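Local coordinates for WYL1 (Ruminococcus sp., PDB 6OAW), which probably acts as an accessory protein that modulates the RNA-targeting nuclease of a type VI-D CRISPR-Cas immune system and carries a WYL domain, at residues L3-P11 with E153-F164; S56-D64 with F164-Y172. All coordinates share one frame; numbering follows the deposited sequence.

Contact 1. Residues L3-P11 with E153-F164; sequences LIPPSTFLP and ENKVYSLTLRRF
The ring of F9 slides between N154 and F164. Over one face stands the amide oxygen of N154, OD1 lying 3.2 Å above the plane of the F9 ring near its centre, with amide and ring planes 34° apart. On the opposite face the ring of F164 runs nearly parallel, 12° from it, but slid so far that overlap is slight and F164 CD2 meets F9 CE2 at 3.4 Å. With F9 CG set anti to its carbonyl carbon (chi1 -72°), the ring reaches in beside Y157 CB and the backbone N of T160, which lie at its edge. Flat and apolar, phenylalanine suits so thin a slot. Replacing F9 by alanine would probably open a gap between N154 and F164 and take away the ring that OD1 stands over. L159 packs further up the arm: its CD1 lies 3.2 Å from P6 O and also touches P6 CG. L10 CD1 meets L161 CD2 at 3.8 Å, and L145 of helix 139-145 adjoins both leucines. No hydrogen bond joins 3-11 to 153-164; across this contact the irregular N-terminal arm is held by the buried F9 ring and its apolar neighbours, against the Schellman-capped end of helix 151-156, while P11 O bonds Y142 OH.

Contact 2. Residues S56-D64 with F164-Y172; sequences SSFLTSIFD and FLKAVYEDY
One hydrogen bond spans the two helices: Y169 OH donates to L59 O at 2.8 Å. The hydroxyl arrives well above the carbonyl plane, with a C=O...donor angle of 110°, while F63 N, continuing its own helix, reaches L59 O from the opposite face. One oxygen thus serves two donors, and a tyrosine suits this place because its phenol end can satisfy a buried backbone acceptor while its ring packs against hydrocarbon. CH-pi contacts come next. L59 CD2 lies over one face of the Y169 ring, 3.7 Å from its centroid, and I62 CD1 stands almost centrally over Y172, 3.6 Å from that ring's centroid. In I62 the two branches divide the work: CG1, anti to the carbonyl carbon, carries CD1 over Y172, whereas CG2 touches both Y172 CD1 and the edge of Y169. These residues belong to helices 55-71 and 161-172, which pack nearly perpendicularly, as a crossed helix pair against strand 131-136, which L59 and L165 touch; the short segments cross at 86° with axes 10.7 Å apart. Y172 OH turns to D39 of helix 30-44 for its hydrogen bond. Mostly apolar and aromatic packing surrounds F63. F164 CZ comes to the edge of the F63 ring, 3.6 Å from F63 CE2, and the two planes stand 76° apart. L165 CD2 approaches F63 CD2 at 4.0 Å, its branched apolar end lying beside the ring, and F90 adds an edge-to-face partner to F63 and F164 alike.

From the N terminus, the chain first lays down 3-11, then runs through strand 23-28 and helix 30-44 to 56-64 on helix 55-71. It passes helix 104-122 and strand 131-136 before reaching 153-164, where contact 1 closes a loop of 141 residues. The same helix 161-172, which begins within 153-164, carries 164-172, where contact 2 closes a loop of 99 residues. The two loops cross, since their segments alternate along the chain. F164 is common to both, and Y157 packs against A167, so contacts whose centres lie about 17 Å apart are joined through helix 161-172, which ties the N-terminal arm to helix 55-71.

Contact 1. Residues L3-P11 with E153-F164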
# COMPACT_ATOMS: atom_id res chain seq x y z
N LEU B 3 -22.62 -11.62 36.36
CA LEU B 3 -21.88 -11.98 37.61
C LEU B 3 -20.73 -12.94 37.23
O LEU B 3 -19.60 -12.71 37.71
CB LEU B 3 -22.87 -12.58 38.60
N ILE B 4 -20.97 -13.91 36.35
CA ILE B 4 -19.96 -14.90 35.87
C ILE B 4 -20.00 -14.89 34.35
O ILE B 4 -20.95 -15.40 33.76
CB ILE B 4 -20.21 -16.32 36.44
CG1 ILE B 4 -20.13 -16.37 37.97
CG2 ILE B 4 -19.26 -17.35 35.85
CD1 ILE B 4 -20.56 -17.71 38.54
N PRO B 5 -18.96 -14.35 33.67
CA PRO B 5 -18.97 -14.20 32.22
C PRO B 5 -18.66 -15.49 31.46
O PRO B 5 -17.89 -16.33 31.93
CB PRO B 5 -17.81 -13.22 31.95
CG PRO B 5 -16.82 -13.49 33.08
CD PRO B 5 -17.68 -13.88 34.27
N PRO B 6 -19.15 -15.63 30.21
CA PRO B 6 -18.66 -16.68 29.31
C PRO B 6 -17.18 -16.40 29.03
O PRO B 6 -16.76 -15.26 29.10
CB PRO B 6 -19.53 -16.53 28.05
CG PRO B 6 -19.99 -15.07 28.07
CD PRO B 6 -20.06 -14.68 29.53
N SER B 7 -16.42 -17.45 28.71
CA SER B 7 -14.98 -17.37 28.34
C SER B 7 -14.78 -17.30 26.82
O SER B 7 -13.77 -16.71 26.40
CB SER B 7 -14.23 -18.52 28.95
OG SER B 7 -14.84 -19.76 28.61
N THR B 8 -15.70 -17.84 26.00
CA THR B 8 -15.49 -18.00 24.53
C THR B 8 -16.53 -17.22 23.71
O THR B 8 -17.63 -16.94 24.23
CB THR B 8 -15.47 -19.49 24.16
OG1 THR B 8 -16.77 -20.03 24.38
CG2 THR B 8 -14.45 -20.28 24.94
N PHE B 9 -16.16 -16.88 22.47
CA PHE B 9 -17.01 -16.11 21.53
C PHE B 9 -18.36 -16.80 21.36
O PHE B 9 -19.39 -16.12 21.30
CB PHE B 9 -16.33 -15.99 20.17
CG PHE B 9 -15.16 -15.04 20.19
CD1 PHE B 9 -15.38 -13.69 20.38
CD2 PHE B 9 -13.87 -15.50 19.99
CE1 PHE B 9 -14.32 -12.79 20.37
CE2 PHE B 9 -12.81 -14.60 20.00
CZ PHE B 9 -13.04 -13.25 20.18
N LEU B 10 -18.33 -18.13 21.24
CA LEU B 10 -19.51 -19.00 21.02
C LEU B 10 -19.46 -20.13 22.03
O LEU B 10 -18.38 -20.60 22.39
CB LEU B 10 -19.47 -19.54 19.59
CG LEU B 10 -19.61 -18.50 18.47
CD1 LEU B 10 -19.41 -19.16 17.11
CD2 LEU B 10 -20.96 -17.81 18.53
N PRO B 11 -20.63 -20.59 22.53
CA PRO B 11 -20.66 -21.67 23.52
C PRO B 11 -20.26 -22.98 22.84
O PRO B 11 -20.48 -23.12 21.65
CB PRO B 11 -22.12 -21.66 24.02
CG PRO B 11 -22.91 -21.09 22.86
CD PRO B 11 -21.97 -20.16 22.12
N GLU B 153 -7.88 -13.05 22.33
CA GLU B 153 -8.86 -12.46 21.38
C GLU B 153 -10.18 -12.21 22.13
O GLU B 153 -10.76 -11.12 21.99
CB GLU B 153 -9.00 -13.35 20.15
CG GLU B 153 -7.77 -13.34 19.25
CD GLU B 153 -6.63 -14.28 19.65
OE1 GLU B 153 -6.85 -15.11 20.56
OE2 GLU B 153 -5.52 -14.19 19.03
N ASN B 154 -10.61 -13.17 22.93
CA ASN B 154 -11.85 -13.07 23.75
C ASN B 154 -11.79 -11.83 24.66
O ASN B 154 -12.84 -11.15 24.81
CB ASN B 154 -12.10 -14.37 24.54
CG ASN B 154 -12.80 -15.41 23.69
OD1 ASN B 154 -13.94 -15.22 23.31
ND2 ASN B 154 -12.12 -16.50 23.38
N LYS B 155 -10.62 -11.51 25.20
CA LYS B 155 -10.41 -10.35 26.10
C LYS B 155 -10.37 -9.06 25.28
O LYS B 155 -11.06 -8.11 25.65
CB LYS B 155 -9.12 -10.52 26.91
CG LYS B 155 -9.19 -11.48 28.10
CD LYS B 155 -7.86 -11.54 28.84
CE LYS B 155 -7.77 -12.64 29.87
NZ LYS B 155 -7.72 -12.09 31.24
N VAL B 156 -9.60 -9.03 24.19
CA VAL B 156 -9.45 -7.82 23.33
C VAL B 156 -10.81 -7.42 22.75
O VAL B 156 -11.08 -6.19 22.70
CB VAL B 156 -8.39 -8.02 22.24
CG1 VAL B 156 -8.50 -6.95 21.16
CG2 VAL B 156 -6.98 -8.02 22.85
N TYR B 157 -11.60 -8.39 22.30
CA TYR B 157 -12.87 -8.12 21.55
C TYR B 157 -14.08 -8.29 22.49
O TYR B 157 -15.20 -8.32 21.98
CB TYR B 157 -12.90 -8.98 20.29
CG TYR B 157 -11.74 -8.74 19.35
CD1 TYR B 157 -11.58 -7.51 18.72
CD2 TYR B 157 -10.80 -9.72 19.11
CE1 TYR B 157 -10.52 -7.27 17.86
CE2 TYR B 157 -9.72 -9.49 18.27
CZ TYR B 157 -9.59 -8.26 17.64
OH TYR B 157 -8.53 -8.03 16.82
N SER B 158 -13.84 -8.36 23.81
CA SER B 158 -14.87 -8.53 24.87
C SER B 158 -15.90 -9.58 24.45
O SER B 158 -17.09 -9.24 24.39
CB SER B 158 -15.53 -7.21 25.18
OG SER B 158 -14.55 -6.22 25.48
N LEU B 159 -15.46 -10.79 24.09
CA LEU B 159 -16.33 -11.97 23.78
C LEU B 159 -17.29 -11.68 22.60
O LEU B 159 -18.24 -12.45 22.44
CB LEU B 159 -17.12 -12.34 25.04
CG LEU B 159 -16.27 -12.60 26.29
CD1 LEU B 159 -17.08 -12.49 27.57
CD2 LEU B 159 -15.60 -13.96 26.20
N THR B 160 -17.06 -10.65 21.78
CA THR B 160 -18.01 -10.24 20.72
C THR B 160 -17.50 -10.68 19.35
O THR B 160 -16.63 -9.98 18.80
CB THR B 160 -18.25 -8.73 20.76
OG1 THR B 160 -18.52 -8.37 22.12
CG2 THR B 160 -19.39 -8.33 19.86
N LEU B 161 -18.02 -11.78 18.83
CA LEU B 161 -17.58 -12.37 17.54
C LEU B 161 -17.60 -11.31 16.42
O LEU B 161 -16.60 -11.24 15.63
CB LEU B 161 -18.47 -13.56 17.19
CG LEU B 161 -18.00 -14.38 15.98
CD1 LEU B 161 -16.52 -14.71 16.06
CD2 LEU B 161 -18.83 -15.65 15.85
N ARG B 162 -18.67 -10.51 16.36
CA ARG B 162 -18.87 -9.45 15.32
C ARG B 162 -17.61 -8.57 15.25
O ARG B 162 -17.06 -8.37 14.15
CB ARG B 162 -20.16 -8.67 15.64
CG ARG B 162 -20.53 -7.62 14.59
CD ARG B 162 -22.04 -7.42 14.38
N ARG B 163 -17.15 -8.10 16.42
CA ARG B 163 -16.00 -7.18 16.57
C ARG B 163 -14.73 -7.90 16.10
O ARG B 163 -13.95 -7.30 15.32
CB ARG B 163 -15.92 -6.72 18.04
N PHE B 164 -14.51 -9.15 16.56
CA PHE B 164 -13.29 -9.95 16.24
C PHE B 164 -13.20 -10.14 14.71
O PHE B 164 -12.15 -9.81 14.11
CB PHE B 164 -13.32 -11.26 17.01
CG PHE B 164 -12.24 -12.26 16.68
CD1 PHE B 164 -10.97 -11.86 16.34
CD2 PHE B 164 -12.49 -13.61 16.79
CE1 PHE B 164 -9.97 -12.79 16.08
CE2 PHE B 164 -11.50 -14.54 16.51
CZ PHE B 164 -10.24 -14.13 16.14

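Contact 2. Residues S56-D64 with F164-Y172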
# COMPACT_ATOMS: atom_id res chain seq x y z
N SER B 56 -18.25 -17.39 2.15
CA SER B 56 -18.05 -18.01 3.48
C SER B 56 -16.74 -18.82 3.46
O SER B 56 -15.91 -18.67 4.38
CB SER B 56 -19.24 -18.86 3.89
OG SER B 56 -20.36 -18.05 4.22
N SER B 57 -16.56 -19.65 2.44
CA SER B 57 -15.37 -20.51 2.27
C SER B 57 -14.13 -19.62 2.15
O SER B 57 -13.12 -19.90 2.80
CB SER B 57 -15.55 -21.44 1.08
OG SER B 57 -14.30 -21.81 0.52
N PHE B 58 -14.22 -18.55 1.35
CA PHE B 58 -13.08 -17.64 1.11
C PHE B 58 -12.72 -16.95 2.44
O PHE B 58 -11.54 -16.92 2.81
CB PHE B 58 -13.39 -16.71 -0.05
CG PHE B 58 -12.20 -15.91 -0.50
CD1 PHE B 58 -11.20 -16.51 -1.24
CD2 PHE B 58 -12.04 -14.59 -0.14
CE1 PHE B 58 -10.07 -15.80 -1.62
CE2 PHE B 58 -10.92 -13.88 -0.53
CZ PHE B 58 -9.94 -14.48 -1.29
N LEU B 59 -13.71 -16.44 3.18
CA LEU B 59 -13.49 -15.74 4.47
C LEU B 59 -12.94 -16.76 5.47
O LEU B 59 -12.11 -16.38 6.31
CB LEU B 59 -14.80 -15.13 4.99
CG LEU B 59 -15.33 -13.94 4.20
CD1 LEU B 59 -16.72 -13.56 4.67
CD2 LEU B 59 -14.40 -12.75 4.31
N THR B 60 -13.38 -18.01 5.37
CA THR B 60 -12.94 -19.10 6.26
C THR B 60 -11.46 -19.43 6.00
O THR B 60 -10.73 -19.62 7.00
CB THR B 60 -13.90 -20.28 6.18
OG1 THR B 60 -15.14 -19.77 6.68
CG2 THR B 60 -13.43 -21.46 7.00
N SER B 61 -11.04 -19.52 4.74
CA SER B 61 -9.62 -19.75 4.36
C SER B 61 -8.75 -18.64 4.96
O SER B 61 -7.66 -18.95 5.46
CB SER B 61 -9.45 -19.77 2.86
OG SER B 61 -10.10 -20.88 2.31
N ILE B 62 -9.19 -17.39 4.84
CA ILE B 62 -8.41 -16.23 5.34
C ILE B 62 -8.27 -16.41 6.86
O ILE B 62 -7.13 -16.37 7.35
CB ILE B 62 -9.09 -14.90 4.99
CG1 ILE B 62 -9.08 -14.66 3.48
CG2 ILE B 62 -8.43 -13.75 5.75
CD1 ILE B 62 -9.90 -13.46 3.06
N PHE B 63 -9.40 -16.61 7.55
CA PHE B 63 -9.43 -16.83 9.00
C PHE B 63 -8.50 -17.99 9.36
O PHE B 63 -7.68 -17.77 10.24
CB PHE B 63 -10.85 -17.04 9.53
CG PHE B 63 -10.87 -17.14 11.02
CD1 PHE B 63 -10.57 -18.34 11.64
CD2 PHE B 63 -11.10 -16.01 11.79
CE1 PHE B 63 -10.50 -18.40 13.02
CE2 PHE B 63 -11.05 -16.09 13.17
CZ PHE B 63 -10.76 -17.28 13.78
N ASP B 64 -8.58 -19.13 8.68
CA ASP B 64 -7.85 -20.37 9.05
C ASP B 64 -6.34 -20.11 8.93
O ASP B 64 -5.57 -20.46 9.88
CB ASP B 64 -8.26 -21.58 8.21
CG ASP B 64 -9.62 -22.15 8.59
OD1 ASP B 64 -10.15 -21.75 9.64
OD2 ASP B 64 -10.14 -22.97 7.83
N PHE B 164 -14.51 -9.15 16.56
CA PHE B 164 -13.29 -9.95 16.24
C PHE B 164 -13.20 -10.14 14.71
O PHE B 164 -12.15 -9.81 14.11
CB PHE B 164 -13.32 -11.26 17.01
CG PHE B 164 -12.24 -12.26 16.68
CD1 PHE B 164 -10.97 -11.86 16.34
CD2 PHE B 164 -12.49 -13.61 16.79
CE1 PHE B 164 -9.97 -12.79 16.08
CE2 PHE B 164 -11.50 -14.54 16.51
CZ PHE B 164 -10.24 -14.13 16.14
N LEU B 165 -14.28 -10.63 14.10
CA LEU B 165 -14.26 -10.97 12.66
C LEU B 165 -14.13 -9.69 11.83
O LEU B 165 -13.42 -9.73 10.82
CB LEU B 165 -15.52 -11.77 12.30
CG LEU B 165 -15.64 -13.15 12.94
CD1 LEU B 165 -16.91 -13.82 12.50
CD2 LEU B 165 -14.46 -14.04 12.61
N LYS B 166 -14.78 -8.60 12.23
CA LYS B 166 -14.64 -7.32 11.49
C LYS B 166 -13.16 -6.91 11.47
O LYS B 166 -12.65 -6.46 10.41
CB LYS B 166 -15.51 -6.23 12.10
CG LYS B 166 -15.26 -4.84 11.53
CD LYS B 166 -16.13 -3.75 12.14
CE LYS B 166 -15.94 -2.40 11.48
NZ LYS B 166 -16.24 -2.41 10.02
N ALA B 167 -12.50 -7.06 12.62
CA ALA B 167 -11.08 -6.69 12.80
C ALA B 167 -10.22 -7.59 11.90
O ALA B 167 -9.31 -7.08 11.27
CB ALA B 167 -10.71 -6.80 14.25
N VAL B 168 -10.50 -8.88 11.87
CA VAL B 168 -9.72 -9.82 11.02
C VAL B 168 -9.79 -9.36 9.55
O VAL B 168 -8.72 -9.29 8.92
CB VAL B 168 -10.21 -11.27 11.19
CG1 VAL B 168 -9.71 -12.18 10.08
CG2 VAL B 168 -9.80 -11.82 12.54
N TYR B 169 -10.98 -9.05 9.03
CA TYR B 169 -11.18 -8.84 7.56
C TYR B 169 -10.76 -7.41 7.20
O TYR B 169 -10.21 -7.26 6.11
CB TYR B 169 -12.60 -9.24 7.13
CG TYR B 169 -12.84 -10.71 7.35
CD1 TYR B 169 -12.00 -11.66 6.80
CD2 TYR B 169 -13.82 -11.15 8.22
CE1 TYR B 169 -12.15 -13.01 7.06
CE2 TYR B 169 -13.99 -12.49 8.50
CZ TYR B 169 -13.15 -13.43 7.92
OH TYR B 169 -13.36 -14.76 8.20
N GLU B 170 -10.97 -6.43 8.08
CA GLU B 170 -10.46 -5.05 7.86
C GLU B 170 -8.93 -5.10 7.83
O GLU B 170 -8.33 -4.42 6.96
CB GLU B 170 -10.90 -4.05 8.93
CG GLU B 170 -12.39 -3.82 8.98
CD GLU B 170 -13.01 -2.90 7.96
OE1 GLU B 170 -12.30 -2.39 7.05
OE2 GLU B 170 -14.25 -2.69 8.04
N ASP B 171 -8.30 -5.88 8.70
CA ASP B 171 -6.81 -5.99 8.69
C ASP B 171 -6.34 -6.72 7.43
O ASP B 171 -5.38 -6.28 6.80
CB ASP B 171 -6.26 -6.71 9.91
CG ASP B 171 -6.12 -5.85 11.14
OD1 ASP B 171 -6.47 -4.66 11.06
OD2 ASP B 171 -5.70 -6.41 12.16
N TYR B 172 -7.00 -7.82 7.07
CA TYR B 172 -6.72 -8.56 5.81
C TYR B 172 -6.63 -7.55 4.66
O TYR B 172 -5.59 -7.47 3.99
CB TYR B 172 -7.79 -9.61 5.53
CG TYR B 172 -7.62 -10.23 4.18
CD1 TYR B 172 -6.66 -11.20 3.94
CD2 TYR B 172 -8.38 -9.77 3.11
CE1 TYR B 172 -6.50 -11.75 2.69
CE2 TYR B 172 -8.23 -10.31 1.85
CZ TYR B 172 -7.29 -11.30 1.64
OH TYR B 172 -7.20 -11.80 0.37